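Local coordinates for extracellular solute-binding protein, family 5 (Chelativorans sp., PDB 6WM6) that binds EDTA and related aminopolycarboxylates in the periplasm and probably passes them to an ABC transporter for uptake, at residues 89-94 against 355-360; 461-464 against 469-472. One frame throughout, in Å; residues are numbered along the deposited sequence.

Contact 1: residues 89-94 against 355-360; sequences PDFTLK and MFLPNQ. With EDO (1,2-ethanediol), chain E.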
loop_
_atom_site.group_PDB
_atom_site.type_symbol
_atom_site.label_atom_id
_atom_site.label_comp_id
_atom_site.label_asym_id
_atom_site.label_seq_id
_atom_site.Cartn_x
_atom_site.Cartn_y
_atom_site.Cartn_z
ATOM N N PRO A 89 -10.474 0.838 8.699
ATOM C CA PRO A 89 -9.550 -0.123 9.323
ATOM C C PRO A 89 -9.916 -1.567 9.105
ATOM O O PRO A 89 -9.011 -2.420 9.169
ATOM C CB PRO A 89 -9.555 0.282 10.812
ATOM C CG PRO A 89 -9.780 1.772 10.762
ATOM C CD PRO A 89 -10.773 1.973 9.615
ATOM N N ASP A 90 -11.197 -1.875 8.877
ATOM C CA ASP A 90 -11.618 -3.238 8.555
ATOM C C ASP A 90 -11.463 -3.563 7.072
ATOM O O ASP A 90 -11.925 -4.623 6.639
ATOM C CB ASP A 90 -13.056 -3.467 9.035
ATOM C CG ASP A 90 -14.058 -2.527 8.401
ATOM O OD1 ASP A 90 -13.710 -1.721 7.533
ATOM O OD2 ASP A 90 -15.264 -2.627 8.785
ATOM N N PHE A 91 -10.799 -2.702 6.306
ATOM C CA PHE A 91 -10.462 -2.885 4.888
ATOM C C PHE A 91 -11.682 -2.753 3.980
ATOM O O PHE A 91 -11.644 -3.186 2.823
ATOM C CB PHE A 91 -9.686 -4.180 4.628
ATOM C CG PHE A 91 -8.646 -4.081 3.524
ATOM C CD1 PHE A 91 -7.857 -2.960 3.341
ATOM C CD2 PHE A 91 -8.429 -5.155 2.703
ATOM C CE1 PHE A 91 -6.873 -2.918 2.341
ATOM C CE2 PHE A 91 -7.452 -5.112 1.706
ATOM C CZ PHE A 91 -6.690 -4.008 1.535
ATOM N N THR A 92 -12.752 -2.130 4.453
ATOM C CA THR A 92 -13.908 -1.802 3.636
ATOM C C THR A 92 -13.781 -0.370 3.127
ATOM O O THR A 92 -13.009 0.441 3.646
ATOM C CB THR A 92 -15.219 -1.958 4.398
ATOM O OG1 THR A 92 -15.302 -1.032 5.472
ATOM C CG2 THR A 92 -15.370 -3.384 4.948
ATOM N N LEU A 93 -14.540 -0.069 2.082
ATOM C CA LEU A 93 -14.656 1.281 1.553
ATOM C C LEU A 93 -15.917 1.927 2.093
ATOM O O LEU A 93 -17.002 1.337 2.023
ATOM C CB LEU A 93 -14.729 1.241 0.022
ATOM C CG LEU A 93 -13.419 0.981 -0.683
ATOM C CD1 LEU A 93 -13.639 0.681 -2.163
ATOM C CD2 LEU A 93 -12.468 2.150 -0.537
ATOM N N LYS A 94 -15.781 3.116 2.646
ATOM C CA LYS A 94 -16.907 3.880 3.185
ATOM C C LYS A 94 -17.087 5.135 2.352
ATOM O O LYS A 94 -16.151 5.940 2.200
ATOM C CB LYS A 94 -16.664 4.261 4.645
ATOM C CG LYS A 94 -17.815 5.021 5.272
ATOM C CD LYS A 94 -17.440 5.551 6.662
ATOM C CE LYS A 94 -18.569 6.353 7.283
ATOM N NZ LYS A 94 -18.389 6.469 8.761
ATOM N N MET A 355 -2.175 -13.316 -4.265
ATOM C CA MET A 355 -3.243 -12.433 -4.707
ATOM C C MET A 355 -4.225 -12.022 -3.629
ATOM O O MET A 355 -4.959 -11.038 -3.836
ATOM C CB MET A 355 -3.998 -13.038 -5.877
ATOM C CG MET A 355 -3.064 -13.116 -7.093
ATOM S SD MET A 355 -3.888 -13.655 -8.557
ATOM C CE MET A 355 -2.462 -13.873 -9.613
ATOM N N PHE A 356 -4.252 -12.711 -2.497
ATOM C CA PHE A 356 -5.194 -12.444 -1.420
ATOM C C PHE A 356 -4.460 -12.469 -0.088
ATOM O O PHE A 356 -3.660 -13.370 0.175
ATOM C CB PHE A 356 -6.259 -13.554 -1.349
ATOM C CG PHE A 356 -6.987 -13.798 -2.646
ATOM C CD1 PHE A 356 -8.009 -12.947 -3.062
ATOM C CD2 PHE A 356 -6.680 -14.888 -3.426
ATOM C CE1 PHE A 356 -8.701 -13.204 -4.239
ATOM C CE2 PHE A 356 -7.367 -15.139 -4.609
ATOM C CZ PHE A 356 -8.377 -14.296 -5.006
ATOM N N LEU A 357 -4.771 -11.498 0.770
ATOM C CA LEU A 357 -4.350 -11.569 2.165
ATOM C C LEU A 357 -5.145 -12.665 2.867
ATOM O O LEU A 357 -6.232 -13.053 2.408
ATOM C CB LEU A 357 -4.606 -10.238 2.858
ATOM C CG LEU A 357 -3.840 -9.025 2.317
ATOM C CD1 LEU A 357 -4.407 -7.749 2.977
ATOM C CD2 LEU A 357 -2.361 -9.124 2.562
ATOM N N PRO A 358 -4.661 -13.143 4.019
ATOM C CA PRO A 358 -5.357 -14.248 4.706
ATOM C C PRO A 358 -6.794 -13.945 5.073
ATOM O O PRO A 358 -7.580 -14.903 5.230
ATOM C CB PRO A 358 -4.485 -14.482 5.952
ATOM C CG PRO A 358 -3.100 -14.131 5.466
ATOM C CD PRO A 358 -3.311 -12.907 4.581
ATOM N N ASN A 359 -7.177 -12.682 5.214
ATOM C CA ASN A 359 -8.545 -12.335 5.570
ATOM C C ASN A 359 -9.441 -12.001 4.379
ATOM O O ASN A 359 -10.621 -11.696 4.575
ATOM C CB ASN A 359 -8.572 -11.167 6.561
ATOM C CG ASN A 359 -8.023 -9.900 5.980
ATOM O OD1 ASN A 359 -6.929 -9.887 5.421
ATOM N ND2 ASN A 359 -8.769 -8.802 6.125
ATOM N N GLN A 360 -8.930 -12.040 3.155
ATOM C CA GLN A 360 -9.728 -11.694 1.982
ATOM C C GLN A 360 -10.392 -12.914 1.382
ATOM O O GLN A 360 -9.843 -14.020 1.367
ATOM C CB GLN A 360 -8.866 -11.006 0.942
ATOM C CG GLN A 360 -8.485 -9.575 1.314
ATOM C CD GLN A 360 -7.631 -8.927 0.268
ATOM O OE1 GLN A 360 -6.542 -9.416 -0.074
ATOM N NE2 GLN A 360 -8.084 -7.790 -0.253
HETATM C C1 EDO E . -6.318 -6.130 5.530
HETATM O O1 EDO E . -7.006 -6.222 6.782
HETATM C C2 EDO E . -5.032 -5.337 5.757
HETATM O O2 EDO E . -5.363 -4.315 6.707
#
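The Phe91 ring meets the amide of Gln360 at its edge. CE2 of Phe91 lies 3.4 Å from NE2 of Gln360, and this nitrogen sits near the ring plane. The two flat groups are turned 54° apart. Leu357 comes in obliquely, with CD1 4.2 Å from Phe91 CE2. This is the tight part of the contact. Gln360 OE1 takes Leu357 N at 2.9 Å on a lone pair, with a nearly straight bond (170°), and also the NE2 of Gln463. With CG beside the backbone N (chi1 -73°) and the chain extended beyond it, the amide reaches back across the open end of its own type I turn, Leu357 to Gln360. Segment 89-94 holds most of a beta-hairpin loop and the start of the second strand, 93-95. An Asx turn shapes it: Asp90 OD1 accepts from Thr92 N, and Thr92 OG1 bonds to the same oxygen at 2.7 Å. The loops probably meet across the cleft between lobes of this binding-protein fold. Replacing Phe91 by an alanine would probably open a gap beside Gln360 and Leu357 and lose the apolar link between the loops. The other side is looser. An ethanediol, probably from the crystallisation liquor, lies over one ring face, its C1 3.6 Å above the plane of Phe91. The exposed Asn359 reaches it through a weak bond from ND2 to O1 of 3.2 Å.

Contact 2: residues 461-464 against 469-472; sequences FSQQ and VKAG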
loop_
_atom_site.group_PDB
_atom_site.type_symbol
_atom_site.label_atom_id
_atom_site.label_comp_id
_atom_site.label_asym_id
_atom_site.label_seq_id
_atom_site.Cartn_x
_atom_site.Cartn_y
_atom_site.Cartn_z
ATOM N N PHE A 461 4.892 -6.211 -1.166
ATOM C CA PHE A 461 3.850 -5.599 -1.979
ATOM C C PHE A 461 2.778 -5.035 -1.055
ATOM O O PHE A 461 2.520 -5.570 0.017
ATOM C CB PHE A 461 3.203 -6.635 -2.907
ATOM C CG PHE A 461 3.949 -6.874 -4.192
ATOM C CD1 PHE A 461 4.313 -5.822 -4.989
ATOM C CD2 PHE A 461 4.278 -8.161 -4.603
ATOM C CE1 PHE A 461 4.982 -6.042 -6.186
ATOM C CE2 PHE A 461 4.965 -8.366 -5.791
ATOM C CZ PHE A 461 5.306 -7.311 -6.569
ATOM N N SER A 462 2.084 -4.003 -1.513
ATOM C CA SER A 462 0.996 -3.367 -0.763
ATOM C C SER A 462 -0.322 -3.824 -1.391
ATOM O O SER A 462 -0.645 -3.457 -2.533
ATOM C CB SER A 462 1.103 -1.838 -0.861
ATOM O OG SER A 462 2.319 -1.370 -0.333
ATOM N N GLN A 463 -1.104 -4.597 -0.654
ATOM C CA GLN A 463 -2.377 -5.085 -1.172
ATOM C C GLN A 463 -3.435 -3.986 -1.183
ATOM O O GLN A 463 -3.440 -3.090 -0.330
ATOM C CB GLN A 463 -2.872 -6.271 -0.338
ATOM C CG GLN A 463 -4.250 -6.809 -0.715
ATOM C CD GLN A 463 -4.304 -7.425 -2.098
ATOM O OE1 GLN A 463 -3.830 -6.840 -3.085
ATOM N NE2 GLN A 463 -4.862 -8.631 -2.187
ATOM N N GLN A 464 -4.346 -4.079 -2.153
ATOM C CA GLN A 464 -5.471 -3.177 -2.334
ATOM C C GLN A 464 -6.777 -3.854 -1.932
ATOM O O GLN A 464 -6.884 -5.078 -1.779
ATOM C CB GLN A 464 -5.536 -2.731 -3.805
ATOM C CG GLN A 464 -4.328 -1.939 -4.219
ATOM C CD GLN A 464 -4.299 -1.683 -5.717
ATOM O OE1 GLN A 464 -5.329 -1.813 -6.403
ATOM N NE2 GLN A 464 -3.128 -1.301 -6.233
ATOM N N VAL A 469 -7.673 -5.708 -9.144
ATOM C CA VAL A 469 -7.049 -4.469 -9.607
ATOM C C VAL A 469 -5.556 -4.506 -9.325
ATOM O O VAL A 469 -4.729 -4.220 -10.199
ATOM C CB VAL A 469 -7.735 -3.244 -8.987
ATOM C CG1 VAL A 469 -6.982 -1.956 -9.398
ATOM C CG2 VAL A 469 -9.194 -3.180 -9.435
ATOM N N LYS A 470 -5.182 -4.920 -8.115
ATOM C CA LYS A 470 -3.762 -5.021 -7.799
ATOM C C LYS A 470 -3.079 -6.026 -8.704
ATOM O O LYS A 470 -1.966 -5.789 -9.200
ATOM C CB LYS A 470 -3.567 -5.419 -6.336
ATOM C CG LYS A 470 -2.114 -5.653 -5.908
ATOM C CD LYS A 470 -1.328 -4.373 -6.002
ATOM C CE LYS A 470 0.087 -4.544 -5.458
ATOM N NZ LYS A 470 0.748 -3.238 -5.402
ATOM N N ALA A 471 -3.730 -7.158 -8.949
ATOM C CA ALA A 471 -3.114 -8.200 -9.757
ATOM C C ALA A 471 -2.791 -7.710 -11.151
ATOM O O ALA A 471 -1.769 -8.111 -11.730
ATOM C CB ALA A 471 -4.043 -9.411 -9.805
ATOM N N GLY A 472 -3.631 -6.834 -11.709
ATOM C CA GLY A 472 -3.379 -6.277 -13.025
ATOM C C GLY A 472 -2.148 -5.403 -13.089
ATOM O O GLY A 472 -1.677 -5.099 -14.203
HETATM O O HOH W 1 3.097 -2.606 -3.944
HETATM O O HOH W 2 -0.847 -1.043 -4.331
#
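Strand 456-462 ends within segment 461-464, and helix 467-474 follows after a short loop. The chain turns back on itself, so that the CA atoms of Gln464 and Lys470 are 6.0 Å apart. Lys470 has the largest share of the contact. Its CG is anti to the backbone N (chi1 176°) and the chain bends at chi2, which brings CE to 3.2 Å from Ser462 O. The Gln464 amide crosses the lysine chain at about a right angle, its NE2 3.6 Å from Lys470 CD. OE1 of Gln464 touches Val469 CG1 at 3.4 Å. This is a beta-alpha connection leaving strand 456-462, which lies between 305-311 (antiparallel) and 407-410 (parallel) in the mixed sheet. Gln481 OE1 and two waters accept from Lys470 NZ; Ser462 O is a fourth, weak acceptor that can at best share a proton. One water, at 2.8 Å from NZ, accepts from Ser462 N and lies in plane at the edge of the Phe461 ring. The second joins NZ to Ser462 O and Gln464 NE2. Gln463 OE1 packs on Lys470 CG at 3.5 Å and accepts from Gln464 N, while NE2 of the same amide is hydrogen-bonded to Gln360 OE1.

In the fold
Both contacts are partly buried, and their centres are about 12 Å apart. Contact 1 joins two loops 261 residues apart in sequence; contact 2 joins neighbours in the chain, a strand end and the helix after it. Contact 1 is the smaller and rests on one aromatic ring, with a loose outer side. Contact 2 lies nearer the centre of the chain and is polar, held by a lysine, glutamine amides and waters. Gln463 bridges them. Its NE2 is hydrogen-bonded to Met355 O as well as to Gln360, so it grips both ends of 355-360, while its OE1 serves contact 2. Phe91 CZ also packs on the backbone of Gln464, so the ring touches both 355-360 and 461-464.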